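Local coordinates for protein CymD (Pseudomonas putida, PDB 6Z34) that probably lets monoaromatic hydrocarbons such as toluene cross the bacterial outer membrane, as a FadL-family beta-barrel channel working by lateral diffusion, at residues Gly182-Ser187 against Asp323-Lys328; Val246-Gly251 against Lys272-Glu277; Phe101-Val106 against Leu134-Ile139; Ile25-Met30 against Glu84-Trp89; Thr336-Leu341 against Gly356-Gln361. One frame throughout, in Å; residues are numbered along the deposited sequence.

Contact 1: residues Gly182-Ser187 against Asp323-Lys328; sequences GQVSGS and DTINLK
Ser-185 and Asn-326 form the hydrogen-bonded pair at the middle of a very short antiparallel bridge, in which Gly-182 to Ser-187 runs against Asp-323 to Lys-328 with end-to-end directions 163° apart. Asn-326 N donates to Ser-185 O at 2.7 Å, and Ser-185 N donates in return to Asn-326 O at 3.0 Å; in both bonds the donor stands above the plane of the carbonyl it reaches. Two residues along, Lys-328 N reaches Gln-183 O over a longer 3.3 Å. Gly-186 suits its place because a beta carbon would run into Thr-324 O and the Ile-325 backbone.

The apolar side chains gather on one face. Val-184 divides its two methyls between neighbours: CG1 presses on Ile-325 CD1 at 3.5 Å, a tight fit, while CG2 meets Leu-327 CD2 at 3.7 Å. Ile-325 extends toward Val-184 because its CG1 is anti to the backbone N (chi1 -177°). At one end the aliphatic part of Lys-328 lies across Gln-183, CD being 3.8 Å from Gln-183 CB. With an alanine in place of Lys-328 that methylene cover is gone, and the Gln-183 side chain would probably be set free to turn. At the other end Ser-187 OG makes a weak bond to Asp-323 OD2.

The bridge ties the connection carrying helices 172-180 and 188-193, probably on the extracellular side as in other FadL channels, to the hairpin of strands 313-318 and 324-328. Leu-178 and Met-189 from those helices pack on Val-184, and strand 313-318 pairs with the other edge of 324-328.

Contact 2: residues Val246-Gly251 against Lys272-Glu277; sequences VGDLSG and KLHNFE
Leu-249 and Leu-273 pair near the open end of the beta hairpin made by strands 234-259 and 265-273, probably on the extracellular side, as in FadL relatives. Leu-273 N donates to Leu-249 O at 2.7 Å, in the carbonyl plane, whereas the return bond from Leu-249 N to Leu-273 O is weak and bent. The leucines share a face and meet through their beta carbons, CB to CB 4.0 Å; the side chains of Val-215 and Val-314 extend this apolar patch, a setting that suits branched aliphatic residues. The regular pairing ends here; Gly-247, whose positive phi suits a residue without a beta carbon, lies in the irregular part beyond.

Polar groups collect on the opposite face. Asp-248 and His-274 run alongside each other in the same direction, the carboxylate nearly perpendicular to the ring (82° between planes), with Asp-248 OD1 3.2 Å from His-274 CD2. Lys-272 CE stands 4.2 Å from the plane of the His-274 ring, offset toward the rim, while Asn-275 ND2 lies over the centre of the other face.

The Glu-313 carboxylate takes the hydrogen bond at His-274 ND1, and Lys-272 NZ lies close by; the two charges would probably pull the ring's ionisation in opposite directions. Asp-248 OD1 and Lys-272 NZ, 4.4 Å apart, attract each other without forming a salt bridge.

Contact 3: residues Phe101-Val106 against Leu134-Ile139; sequences FASDGV and LIVLRI
Leu-137 carries CG anti to its own N (chi1 177°), and this brings CD1 back over the neighbouring strand to 3.7 Å from Phe-101 O and 4.0 Å from Ala-102 CB; the small alanine leaves room for that methyl. Asp-104 has much the same first torsion (chi1 -152°), which sets its carboxylate alongside Ile-135, with OD1 3.6 Å from Ile-135 CG1. That acid is anchored from outside the pair by a salt bridge to Arg-133.

These are the third and fourth strands of the FadL-type barrel, antiparallel neighbours; the axes of the two segments approach to 4.6 Å. Phe-101 and Arg-138 make a hydrogen-bonded pair in which Arg-138 N points almost straight at Phe-101 O, 2.7 Å away. Ser-103 and Val-136 make the next: Ser-103 N donates to Val-136 O at 2.8 Å, and the return bond is longer.

On the face of Phe-101, Ser-103, Val-136 and Arg-138, which looks into the barrel, Ser-103 OG rests 3.7 Å from Val-136 CB. The Phe-101 ring turns its edge to Arg-138 O. The end of the Arg-138 side chain leads away, and its buried guanidinium is met by a salt bridge to Asp-158 and a hydrogen bond to Thr-244.

Contact 4: residues Ile25-Met30 against Glu84-Trp89; sequences IGAQGM and ELSLVW
Ala-27 CB sits at the centre of the contact, 3.4 Å from Ser-86 OG and 3.7 Å from Val-88 CG2. It is a methyl fitted closely against two short side chains of the strand. Met-30 comes in beside it with its terminal methyl: CE lies 3.5 Å from Ser-86 CB and 4.1 Å from Val-88 CG2. Met-30 and Val-88 pass alongside with their ends running opposite ways, and the bend at the far end of the methionine (chi3 -50°) folds CE in against the strand. Its flexible thioether chain suits the job of reaching from the loop to the barrel wall. Further along, the side chains of Gln-28 and Glu-84 cross at about a right angle, in looser approach.

The backbone behind these groups makes the pattern possible. Residues 27-30 begin a short 3-10 turn, in which Gly-29 N bonds to Gly-26 O at 2.9 Å and Met-30 N bonds to Ala-27 O at 3.1 Å. This winding places Ala-27 and Met-30, three residues apart, on the same side. Opposite them, every second residue of the extended strand, Glu-84, Ser-86 and Val-88, points toward the turn, while Leu-85 and Leu-87 point away to the outer surface.

Farther out, Met-30 O accepts a hydrogen bond from Ser-156 OG, and strands 43-58 and 94-107 flank the receiving strand. A compact N-terminal segment packed inside the wall in this way is the hatch, or plug, characteristic of the FadL family.

Contact 5: residues Thr336-Leu341 against Gly356-Gln361; sequences TNVYSL and GVHYAQ
His-358 lies against Val-338 and Ser-340 on the inner face of the barrel wall. From CB its CG runs anti to the backbone N (chi1 177°), which swings the imidazole across toward the other strand. CD2 is the ring atom that meets both neighbours: Val-338 CG1 at 3.5 Å and, at the ring edge, Ser-340 OG at 3.8 Å. CE1 is farther from the same valine methyl, and NE2 comes nearest of all, 3.1 Å from Val-338 CG1, a tight approach. The hydroxyl of Ser-340 has its polar partner elsewhere, a hydrogen bond to Gly-17 O in the N-terminal plug. With an alanine here the imidazole that covers Val-338 CG1 is lost, and a gap would probably open beside that methyl and the Ser-340 hydroxyl.

The other methyl of Val-338, CG2, packs on Ala-360 CB at 3.8 Å, the small alanine leaving room for the branched residue across from it.

Six backbone bonds hold the strands, whose segment directions differ by 171°. In the central pair Tyr-339 N donates to Tyr-359 O at 2.8 Å, and at one end Val-357 N reaches Leu-341 O at 2.7 Å. The two tyrosines project together from the opposite face; Tyr-359 CD1 comes to the edge of the Tyr-339 ring, 3.8 Å from CD2. Leu-341 and Val-357 lie on that face too, on the surface. An antiparallel hairpin with small and polar residues such as Ser-340, His-358 and Ala-360 inside and Tyr-339, Leu-341, Val-357 and Tyr-359 outside fits an outer-membrane beta barrel.

The five contacts follow the channel from what are probably its extracellular loops into the barrel. Contacts 1 and 4 lie farthest apart, on opposite sides of the chain's centre, with centres about 44 Å from each other. Contact 2 is nested in sequence inside the loop that contact 1 closes, their centres about 17 Å apart, and its nearest atoms come within about 5 Å of contact 3. Contacts 3 and 4 touch directly: CZ of Phe-101 lies 3.8 Å from Met-30 CE, so the Phe-101 ring packs against both the plug and the neighbouring wall strand. Contact 5 belongs to another part of the wall, its nearest atoms about 10 Å from contact 4.

Contact 1: residues Gly182-Ser187 against Asp323-Lys328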
# COMPACT_ATOMS: atom_id res chain seq x y z
N GLY A 182 -29.25 1.26 -14.98
CA GLY A 182 -29.30 -0.03 -14.32
C GLY A 182 -28.13 -0.21 -13.38
O GLY A 182 -27.49 -1.27 -13.38
N GLN A 183 -27.81 0.82 -12.60
CA GLN A 183 -26.72 0.70 -11.63
C GLN A 183 -27.16 0.79 -10.17
O GLN A 183 -26.41 0.34 -9.30
CB GLN A 183 -25.63 1.75 -11.91
CG GLN A 183 -25.48 2.10 -13.40
CD GLN A 183 -24.31 3.03 -13.68
OE1 GLN A 183 -24.48 4.23 -13.80
NE2 GLN A 183 -23.10 2.46 -13.70
N VAL A 184 -28.29 1.41 -9.88
CA VAL A 184 -28.87 1.38 -8.54
C VAL A 184 -30.04 0.40 -8.52
O VAL A 184 -30.83 0.35 -9.47
CB VAL A 184 -29.35 2.77 -8.09
CG1 VAL A 184 -29.65 2.77 -6.60
CG2 VAL A 184 -28.33 3.79 -8.44
N SER A 185 -30.15 -0.35 -7.44
CA SER A 185 -31.29 -1.23 -7.27
C SER A 185 -31.67 -1.24 -5.79
O SER A 185 -31.04 -0.59 -4.96
CB SER A 185 -30.97 -2.64 -7.78
OG SER A 185 -30.35 -2.58 -9.05
N GLY A 186 -32.72 -1.99 -5.48
CA GLY A 186 -33.03 -2.21 -4.09
C GLY A 186 -34.31 -1.49 -3.70
O GLY A 186 -34.60 -0.39 -4.19
N SER A 187 -35.07 -2.12 -2.80
CA SER A 187 -36.37 -1.62 -2.37
C SER A 187 -36.29 -0.28 -1.65
O SER A 187 -37.33 0.35 -1.44
CB SER A 187 -37.04 -2.65 -1.45
OG SER A 187 -36.11 -3.18 -0.52
N ASP A 323 -34.67 -3.69 4.00
CA ASP A 323 -34.73 -2.98 2.73
C ASP A 323 -33.32 -2.59 2.30
O ASP A 323 -32.56 -2.03 3.10
CB ASP A 323 -35.60 -1.73 2.85
CG ASP A 323 -37.09 -2.03 2.76
OD1 ASP A 323 -37.58 -2.91 3.50
OD2 ASP A 323 -37.78 -1.38 1.94
N THR A 324 -32.98 -2.89 1.05
CA THR A 324 -31.62 -2.72 0.57
C THR A 324 -31.54 -1.66 -0.51
O THR A 324 -32.54 -1.28 -1.13
CB THR A 324 -31.05 -4.04 0.02
OG1 THR A 324 -31.73 -4.39 -1.19
CG2 THR A 324 -31.22 -5.15 1.04
N ILE A 325 -30.32 -1.18 -0.73
CA ILE A 325 -29.98 -0.33 -1.85
C ILE A 325 -28.68 -0.87 -2.42
O ILE A 325 -27.73 -1.11 -1.67
CB ILE A 325 -29.86 1.15 -1.45
CG1 ILE A 325 -29.58 2.01 -2.68
CG2 ILE A 325 -28.82 1.37 -0.36
CD1 ILE A 325 -30.83 2.36 -3.38
N ASN A 326 -28.65 -1.11 -3.72
CA ASN A 326 -27.51 -1.75 -4.36
C ASN A 326 -26.89 -0.79 -5.36
O ASN A 326 -27.56 0.06 -5.94
CB ASN A 326 -27.92 -3.03 -5.06
CG ASN A 326 -28.32 -4.11 -4.08
OD1 ASN A 326 -27.62 -4.38 -3.11
ND2 ASN A 326 -29.47 -4.73 -4.33
N LEU A 327 -25.59 -0.94 -5.57
CA LEU A 327 -24.86 0.09 -6.27
C LEU A 327 -23.60 -0.49 -6.88
O LEU A 327 -22.81 -1.14 -6.18
CB LEU A 327 -24.52 1.20 -5.27
CG LEU A 327 -24.02 2.51 -5.83
CD1 LEU A 327 -22.79 2.35 -6.58
CD2 LEU A 327 -25.10 3.08 -6.73
N LYS A 328 -23.42 -0.29 -8.18
CA LYS A 328 -22.18 -0.61 -8.87
C LYS A 328 -21.44 0.69 -9.18
O LYS A 328 -22.07 1.74 -9.41
CB LYS A 328 -22.43 -1.40 -10.15
CG LYS A 328 -22.59 -0.50 -11.42
CD LYS A 328 -23.26 -1.11 -12.65
CE LYS A 328 -22.56 -0.77 -13.95
NZ LYS A 328 -23.54 -1.04 -15.05

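Contact 2: residues Val246-Gly251 against Lys272-Glu277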
# COMPACT_ATOMS: atom_id res chain seq x y z
N VAL A 246 -8.83 -9.92 -1.52
CA VAL A 246 -9.26 -9.48 -0.19
C VAL A 246 -10.61 -10.05 0.20
O VAL A 246 -10.88 -10.20 1.40
CB VAL A 246 -9.29 -7.94 -0.05
CG1 VAL A 246 -8.06 -7.29 -0.68
CG2 VAL A 246 -10.55 -7.39 -0.59
N GLY A 247 -11.47 -10.39 -0.74
CA GLY A 247 -12.78 -10.92 -0.39
C GLY A 247 -13.74 -9.88 0.19
O GLY A 247 -13.40 -8.71 0.39
N ASP A 248 -14.96 -10.34 0.47
CA ASP A 248 -16.07 -9.44 0.77
C ASP A 248 -15.83 -8.66 2.06
O ASP A 248 -15.77 -9.24 3.15
CB ASP A 248 -17.37 -10.24 0.89
CG ASP A 248 -17.73 -10.96 -0.39
OD1 ASP A 248 -17.33 -10.50 -1.48
OD2 ASP A 248 -18.43 -11.99 -0.30
N LEU A 249 -15.75 -7.33 1.94
CA LEU A 249 -15.65 -6.45 3.10
C LEU A 249 -17.04 -6.15 3.65
O LEU A 249 -17.91 -5.64 2.94
CB LEU A 249 -14.93 -5.15 2.72
CG LEU A 249 -13.48 -5.31 2.24
CD1 LEU A 249 -13.39 -5.59 0.76
CD2 LEU A 249 -12.63 -4.09 2.60
N SER A 250 -17.26 -6.47 4.93
CA SER A 250 -18.56 -6.28 5.57
C SER A 250 -18.41 -5.44 6.83
O SER A 250 -17.33 -5.33 7.41
CB SER A 250 -19.25 -7.61 5.89
OG SER A 250 -18.38 -8.49 6.56
N GLY A 251 -19.53 -4.85 7.25
CA GLY A 251 -19.54 -3.94 8.38
C GLY A 251 -20.84 -3.13 8.40
O GLY A 251 -21.86 -3.57 7.89
N LYS A 272 -21.80 -4.01 2.68
CA LYS A 272 -20.91 -5.01 2.12
C LYS A 272 -20.27 -4.44 0.86
O LYS A 272 -20.98 -3.96 -0.02
CB LYS A 272 -21.66 -6.31 1.83
CG LYS A 272 -20.90 -7.29 0.98
CD LYS A 272 -21.84 -8.21 0.21
CE LYS A 272 -21.10 -9.01 -0.83
NZ LYS A 272 -21.02 -8.27 -2.11
N LEU A 273 -18.94 -4.45 0.80
CA LEU A 273 -18.24 -4.19 -0.45
C LEU A 273 -17.84 -5.53 -1.05
O LEU A 273 -17.51 -6.48 -0.33
CB LEU A 273 -16.99 -3.33 -0.25
CG LEU A 273 -17.26 -1.89 0.15
CD1 LEU A 273 -16.10 -1.02 -0.26
CD2 LEU A 273 -18.58 -1.39 -0.45
N HIS A 274 -17.88 -5.62 -2.38
CA HIS A 274 -17.79 -6.95 -2.98
C HIS A 274 -16.41 -7.27 -3.53
O HIS A 274 -15.60 -7.94 -2.86
CB HIS A 274 -18.84 -7.09 -4.08
CG HIS A 274 -19.07 -8.50 -4.51
ND1 HIS A 274 -20.24 -8.92 -5.11
CD2 HIS A 274 -18.28 -9.60 -4.43
CE1 HIS A 274 -20.16 -10.21 -5.38
NE2 HIS A 274 -18.98 -10.65 -4.98
N ASN A 275 -16.15 -6.85 -4.76
CA ASN A 275 -15.01 -7.34 -5.55
C ASN A 275 -13.83 -6.40 -5.42
O ASN A 275 -13.71 -5.41 -6.15
CB ASN A 275 -15.40 -7.54 -7.01
CG ASN A 275 -16.47 -8.61 -7.20
OD1 ASN A 275 -16.31 -9.74 -6.73
ND2 ASN A 275 -17.54 -8.27 -7.90
N PHE A 276 -12.95 -6.70 -4.48
CA PHE A 276 -11.62 -6.16 -4.46
C PHE A 276 -10.63 -7.24 -4.86
O PHE A 276 -10.83 -8.43 -4.61
CB PHE A 276 -11.25 -5.62 -3.09
CG PHE A 276 -11.43 -4.16 -2.95
CD1 PHE A 276 -10.42 -3.37 -2.43
CD2 PHE A 276 -12.63 -3.57 -3.31
CE1 PHE A 276 -10.59 -2.00 -2.29
CE2 PHE A 276 -12.81 -2.21 -3.17
CZ PHE A 276 -11.79 -1.41 -2.66
N GLU A 277 -9.57 -6.80 -5.51
CA GLU A 277 -8.47 -7.67 -5.88
C GLU A 277 -7.34 -6.71 -6.17
O GLU A 277 -7.23 -6.22 -7.30
CB GLU A 277 -8.82 -8.55 -7.08
CG GLU A 277 -7.69 -9.48 -7.54
CD GLU A 277 -8.15 -10.52 -8.55
OE1 GLU A 277 -8.86 -10.14 -9.50
OE2 GLU A 277 -7.80 -11.72 -8.40

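Contact 3: residues Phe101-Val106 against Leu134-Ile139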
# COMPACT_ATOMS: atom_id res chain seq x y z
N PHE A 101 3.08 -5.34 8.32
CA PHE A 101 3.34 -4.13 7.56
C PHE A 101 2.01 -3.45 7.29
O PHE A 101 1.12 -4.04 6.65
CB PHE A 101 4.06 -4.45 6.25
CG PHE A 101 5.43 -5.02 6.43
CD1 PHE A 101 5.62 -6.36 6.71
CD2 PHE A 101 6.55 -4.20 6.35
CE1 PHE A 101 6.90 -6.88 6.89
CE2 PHE A 101 7.84 -4.72 6.52
CZ PHE A 101 8.00 -6.05 6.80
N ALA A 102 1.87 -2.23 7.76
CA ALA A 102 0.62 -1.50 7.70
C ALA A 102 0.77 -0.33 6.74
O ALA A 102 1.85 0.24 6.59
CB ALA A 102 0.22 -0.98 9.09
N SER A 103 -0.33 -0.01 6.06
CA SER A 103 -0.42 1.19 5.26
C SER A 103 -1.73 1.89 5.57
O SER A 103 -2.75 1.24 5.80
CB SER A 103 -0.29 0.90 3.75
OG SER A 103 -1.46 0.32 3.22
N ASP A 104 -1.68 3.22 5.57
CA ASP A 104 -2.76 4.10 5.97
C ASP A 104 -2.77 5.30 5.02
O ASP A 104 -1.70 5.81 4.67
CB ASP A 104 -2.57 4.58 7.42
CG ASP A 104 -3.88 4.89 8.12
OD1 ASP A 104 -4.94 4.94 7.46
OD2 ASP A 104 -3.84 5.11 9.36
N GLY A 105 -3.96 5.74 4.63
CA GLY A 105 -4.09 6.91 3.78
C GLY A 105 -5.52 7.06 3.33
O GLY A 105 -6.35 6.17 3.52
N VAL A 106 -5.79 8.21 2.71
CA VAL A 106 -7.15 8.59 2.33
C VAL A 106 -7.17 9.07 0.89
O VAL A 106 -6.24 9.73 0.42
CB VAL A 106 -7.71 9.68 3.27
CG1 VAL A 106 -6.91 10.97 3.14
CG2 VAL A 106 -9.16 9.94 2.96
N LEU A 134 -8.22 3.84 3.42
CA LEU A 134 -7.89 2.45 3.21
C LEU A 134 -6.78 2.07 4.18
O LEU A 134 -5.71 2.69 4.19
CB LEU A 134 -7.46 2.21 1.77
CG LEU A 134 -6.79 0.88 1.40
CD1 LEU A 134 -7.77 -0.26 1.61
CD2 LEU A 134 -6.31 0.93 -0.05
N ILE A 135 -7.04 1.08 5.01
CA ILE A 135 -6.05 0.49 5.89
C ILE A 135 -5.77 -0.91 5.37
O ILE A 135 -6.70 -1.71 5.23
CB ILE A 135 -6.55 0.45 7.35
CG1 ILE A 135 -6.83 1.86 7.86
CG2 ILE A 135 -5.54 -0.28 8.24
CD1 ILE A 135 -7.68 1.89 9.10
N VAL A 136 -4.49 -1.21 5.10
CA VAL A 136 -4.08 -2.55 4.73
C VAL A 136 -2.96 -3.00 5.66
O VAL A 136 -1.90 -2.35 5.74
CB VAL A 136 -3.63 -2.64 3.26
CG1 VAL A 136 -3.17 -4.08 2.91
CG2 VAL A 136 -4.76 -2.17 2.32
N LEU A 137 -3.19 -4.07 6.39
CA LEU A 137 -2.19 -4.71 7.23
C LEU A 137 -1.80 -6.01 6.55
O LEU A 137 -2.64 -6.90 6.39
CB LEU A 137 -2.73 -4.97 8.63
CG LEU A 137 -1.73 -5.70 9.53
CD1 LEU A 137 -0.55 -4.80 9.88
CD2 LEU A 137 -2.42 -6.23 10.77
N ARG A 138 -0.53 -6.13 6.16
CA ARG A 138 -0.03 -7.33 5.50
C ARG A 138 0.89 -8.09 6.45
O ARG A 138 1.80 -7.51 7.06
CB ARG A 138 0.66 -6.98 4.18
CG ARG A 138 -0.17 -5.98 3.36
CD ARG A 138 0.35 -5.74 1.92
NE ARG A 138 0.25 -6.96 1.14
CZ ARG A 138 -0.44 -7.11 0.02
NH1 ARG A 138 -1.11 -6.07 -0.51
NH2 ARG A 138 -0.45 -8.30 -0.57
N ILE A 139 0.61 -9.37 6.63
CA ILE A 139 1.35 -10.19 7.57
C ILE A 139 2.04 -11.28 6.76
O ILE A 139 1.44 -12.33 6.52
CB ILE A 139 0.44 -10.79 8.65
CG1 ILE A 139 -0.33 -9.69 9.38
CG2 ILE A 139 1.26 -11.66 9.62
CD1 ILE A 139 -1.36 -10.22 10.39

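Contact 4: residues Ile25-Met30 against Glu84-Trp89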
# COMPACT_ATOMS: atom_id res chain seq x y z
N ILE A 25 17.57 -4.44 1.21
CA ILE A 25 16.85 -3.38 1.90
C ILE A 25 16.55 -3.83 3.32
O ILE A 25 15.82 -3.15 4.06
CB ILE A 25 15.56 -2.99 1.15
CG1 ILE A 25 14.59 -4.17 1.02
CG2 ILE A 25 15.85 -2.37 -0.21
CD1 ILE A 25 13.11 -3.70 0.79
N GLY A 26 17.12 -4.97 3.72
CA GLY A 26 16.90 -5.50 5.05
C GLY A 26 15.66 -6.38 5.13
O GLY A 26 15.20 -6.95 4.14
N ALA A 27 15.10 -6.46 6.34
CA ALA A 27 13.95 -7.33 6.57
C ALA A 27 12.75 -6.96 5.72
O ALA A 27 11.91 -7.83 5.44
CB ALA A 27 13.53 -7.27 8.04
N GLN A 28 12.63 -5.69 5.32
CA GLN A 28 11.53 -5.29 4.45
C GLN A 28 11.52 -6.03 3.12
O GLN A 28 10.51 -5.98 2.42
CB GLN A 28 11.58 -3.79 4.23
CG GLN A 28 11.27 -3.01 5.50
CD GLN A 28 12.49 -2.79 6.36
OE1 GLN A 28 13.52 -3.47 6.19
NE2 GLN A 28 12.40 -1.86 7.29
N GLY A 29 12.61 -6.75 2.78
CA GLY A 29 12.59 -7.57 1.58
C GLY A 29 11.43 -8.55 1.55
O GLY A 29 10.95 -8.91 0.48
N MET A 30 10.98 -8.99 2.72
CA MET A 30 9.74 -9.74 2.89
C MET A 30 8.60 -9.18 2.04
O MET A 30 7.74 -9.93 1.54
CB MET A 30 9.32 -9.72 4.37
CG MET A 30 9.75 -10.92 5.15
SD MET A 30 9.27 -10.97 6.89
CE MET A 30 9.77 -9.38 7.49
N GLU A 84 5.60 -0.88 11.24
CA GLU A 84 6.13 -2.09 10.63
C GLU A 84 6.93 -2.88 11.66
O GLU A 84 7.80 -2.31 12.33
CB GLU A 84 7.03 -1.80 9.42
CG GLU A 84 6.53 -0.72 8.48
CD GLU A 84 7.46 -0.49 7.30
OE1 GLU A 84 7.01 -0.63 6.14
OE2 GLU A 84 8.65 -0.17 7.53
N LEU A 85 6.64 -4.17 11.75
CA LEU A 85 7.27 -5.12 12.65
C LEU A 85 7.90 -6.23 11.83
O LEU A 85 7.26 -6.76 10.93
CB LEU A 85 6.24 -5.74 13.61
CG LEU A 85 5.36 -4.74 14.33
CD1 LEU A 85 4.38 -5.43 15.24
CD2 LEU A 85 6.28 -3.84 15.11
N SER A 86 9.13 -6.64 12.19
CA SER A 86 9.73 -7.78 11.50
C SER A 86 10.61 -8.61 12.41
O SER A 86 11.32 -8.10 13.28
CB SER A 86 10.55 -7.35 10.26
OG SER A 86 11.39 -6.25 10.53
N LEU A 87 10.56 -9.92 12.17
CA LEU A 87 11.42 -10.91 12.79
C LEU A 87 11.97 -11.78 11.67
O LEU A 87 11.20 -12.44 10.96
CB LEU A 87 10.64 -11.77 13.80
CG LEU A 87 11.53 -12.84 14.45
CD1 LEU A 87 12.73 -12.13 15.04
CD2 LEU A 87 10.80 -13.68 15.52
N VAL A 88 13.29 -11.80 11.50
CA VAL A 88 13.93 -12.58 10.45
C VAL A 88 15.02 -13.46 11.07
O VAL A 88 15.88 -12.96 11.80
CB VAL A 88 14.53 -11.66 9.36
CG1 VAL A 88 15.38 -12.47 8.38
CG2 VAL A 88 13.42 -10.92 8.62
N TRP A 89 14.98 -14.75 10.76
CA TRP A 89 16.04 -15.68 11.10
C TRP A 89 16.87 -16.00 9.85
O TRP A 89 16.31 -16.33 8.79
CB TRP A 89 15.43 -16.95 11.70
CG TRP A 89 16.41 -18.02 12.00
CD1 TRP A 89 17.10 -18.21 13.17
CD2 TRP A 89 16.81 -19.10 11.12
NE1 TRP A 89 17.90 -19.32 13.07
CE2 TRP A 89 17.76 -19.88 11.83
CE3 TRP A 89 16.47 -19.47 9.82
CZ2 TRP A 89 18.37 -21.00 11.27
CZ3 TRP A 89 17.08 -20.60 9.26
CH2 TRP A 89 18.02 -21.35 9.99

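Contact 5: residues Thr336-Leu341 against Gly356-Gln361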
# COMPACT_ATOMS: atom_id res chain seq x y z
N THR A 336 0.29 0.83 -14.53
CA THR A 336 1.19 1.87 -14.06
C THR A 336 2.62 1.37 -14.20
O THR A 336 2.91 0.20 -13.92
CB THR A 336 0.90 2.25 -12.61
OG1 THR A 336 -0.47 2.66 -12.49
CG2 THR A 336 1.77 3.41 -12.18
N ASN A 337 3.50 2.24 -14.67
CA ASN A 337 4.94 2.02 -14.63
C ASN A 337 5.55 2.87 -13.53
O ASN A 337 5.12 4.01 -13.31
CB ASN A 337 5.63 2.37 -15.95
CG ASN A 337 5.18 1.50 -17.08
OD1 ASN A 337 5.72 0.42 -17.29
ND2 ASN A 337 4.22 1.98 -17.84
N VAL A 338 6.53 2.31 -12.85
CA VAL A 338 7.30 3.05 -11.86
C VAL A 338 8.77 2.81 -12.13
O VAL A 338 9.18 1.68 -12.41
CB VAL A 338 6.93 2.66 -10.42
CG1 VAL A 338 7.73 3.49 -9.44
CG2 VAL A 338 5.44 2.85 -10.18
N TYR A 339 9.55 3.88 -12.06
CA TYR A 339 10.99 3.82 -12.18
C TYR A 339 11.58 4.36 -10.89
O TYR A 339 11.21 5.45 -10.46
CB TYR A 339 11.49 4.63 -13.37
CG TYR A 339 10.86 4.26 -14.68
CD1 TYR A 339 11.40 3.26 -15.48
CD2 TYR A 339 9.74 4.94 -15.15
CE1 TYR A 339 10.84 2.93 -16.70
CE2 TYR A 339 9.17 4.63 -16.37
CZ TYR A 339 9.72 3.62 -17.14
OH TYR A 339 9.14 3.30 -18.34
N SER A 340 12.51 3.60 -10.30
CA SER A 340 13.16 3.94 -9.04
C SER A 340 14.68 3.96 -9.22
O SER A 340 15.26 3.00 -9.73
CB SER A 340 12.80 2.95 -7.92
OG SER A 340 11.43 2.98 -7.59
N LEU A 341 15.32 5.03 -8.74
CA LEU A 341 16.75 5.23 -8.87
C LEU A 341 17.28 5.82 -7.57
O LEU A 341 16.83 6.90 -7.17
CB LEU A 341 17.07 6.16 -10.05
CG LEU A 341 18.51 6.64 -10.28
CD1 LEU A 341 19.51 5.46 -10.45
CD2 LEU A 341 18.58 7.59 -11.50
N GLY A 356 17.48 9.34 -3.59
CA GLY A 356 16.76 8.64 -4.63
C GLY A 356 15.76 9.50 -5.37
O GLY A 356 15.37 10.58 -4.90
N VAL A 357 15.35 9.01 -6.53
CA VAL A 357 14.33 9.64 -7.36
C VAL A 357 13.30 8.58 -7.73
O VAL A 357 13.65 7.44 -8.05
CB VAL A 357 14.93 10.27 -8.63
CG1 VAL A 357 13.84 10.89 -9.47
CG2 VAL A 357 15.95 11.32 -8.26
N HIS A 358 12.04 8.98 -7.71
CA HIS A 358 10.92 8.08 -7.98
C HIS A 358 10.02 8.72 -9.02
O HIS A 358 9.72 9.91 -8.94
CB HIS A 358 10.20 7.81 -6.66
CG HIS A 358 8.99 6.97 -6.80
ND1 HIS A 358 7.72 7.50 -6.91
CD2 HIS A 358 8.84 5.62 -6.84
CE1 HIS A 358 6.84 6.51 -7.01
NE2 HIS A 358 7.50 5.37 -6.96
N TYR A 359 9.60 7.94 -10.02
CA TYR A 359 8.76 8.45 -11.12
C TYR A 359 7.72 7.39 -11.48
O TYR A 359 8.07 6.30 -11.95
CB TYR A 359 9.60 8.81 -12.34
CG TYR A 359 8.81 9.28 -13.55
CD1 TYR A 359 8.24 8.37 -14.44
CD2 TYR A 359 8.66 10.63 -13.83
CE1 TYR A 359 7.53 8.79 -15.55
CE2 TYR A 359 7.95 11.06 -14.94
CZ TYR A 359 7.39 10.13 -15.79
OH TYR A 359 6.68 10.57 -16.88
N ALA A 360 6.45 7.73 -11.28
CA ALA A 360 5.33 6.85 -11.57
C ALA A 360 4.44 7.49 -12.63
O ALA A 360 4.18 8.69 -12.59
CB ALA A 360 4.53 6.56 -10.30
N GLN A 361 3.98 6.68 -13.57
CA GLN A 361 3.21 7.18 -14.69
C GLN A 361 2.38 6.05 -15.27
O GLN A 361 2.79 4.88 -15.23
CB GLN A 361 4.12 7.78 -15.77
CG GLN A 361 3.44 8.15 -17.06
CD GLN A 361 2.46 9.28 -16.88
OE1 GLN A 361 1.32 9.07 -16.46
NE2 GLN A 361 2.90 10.49 -17.19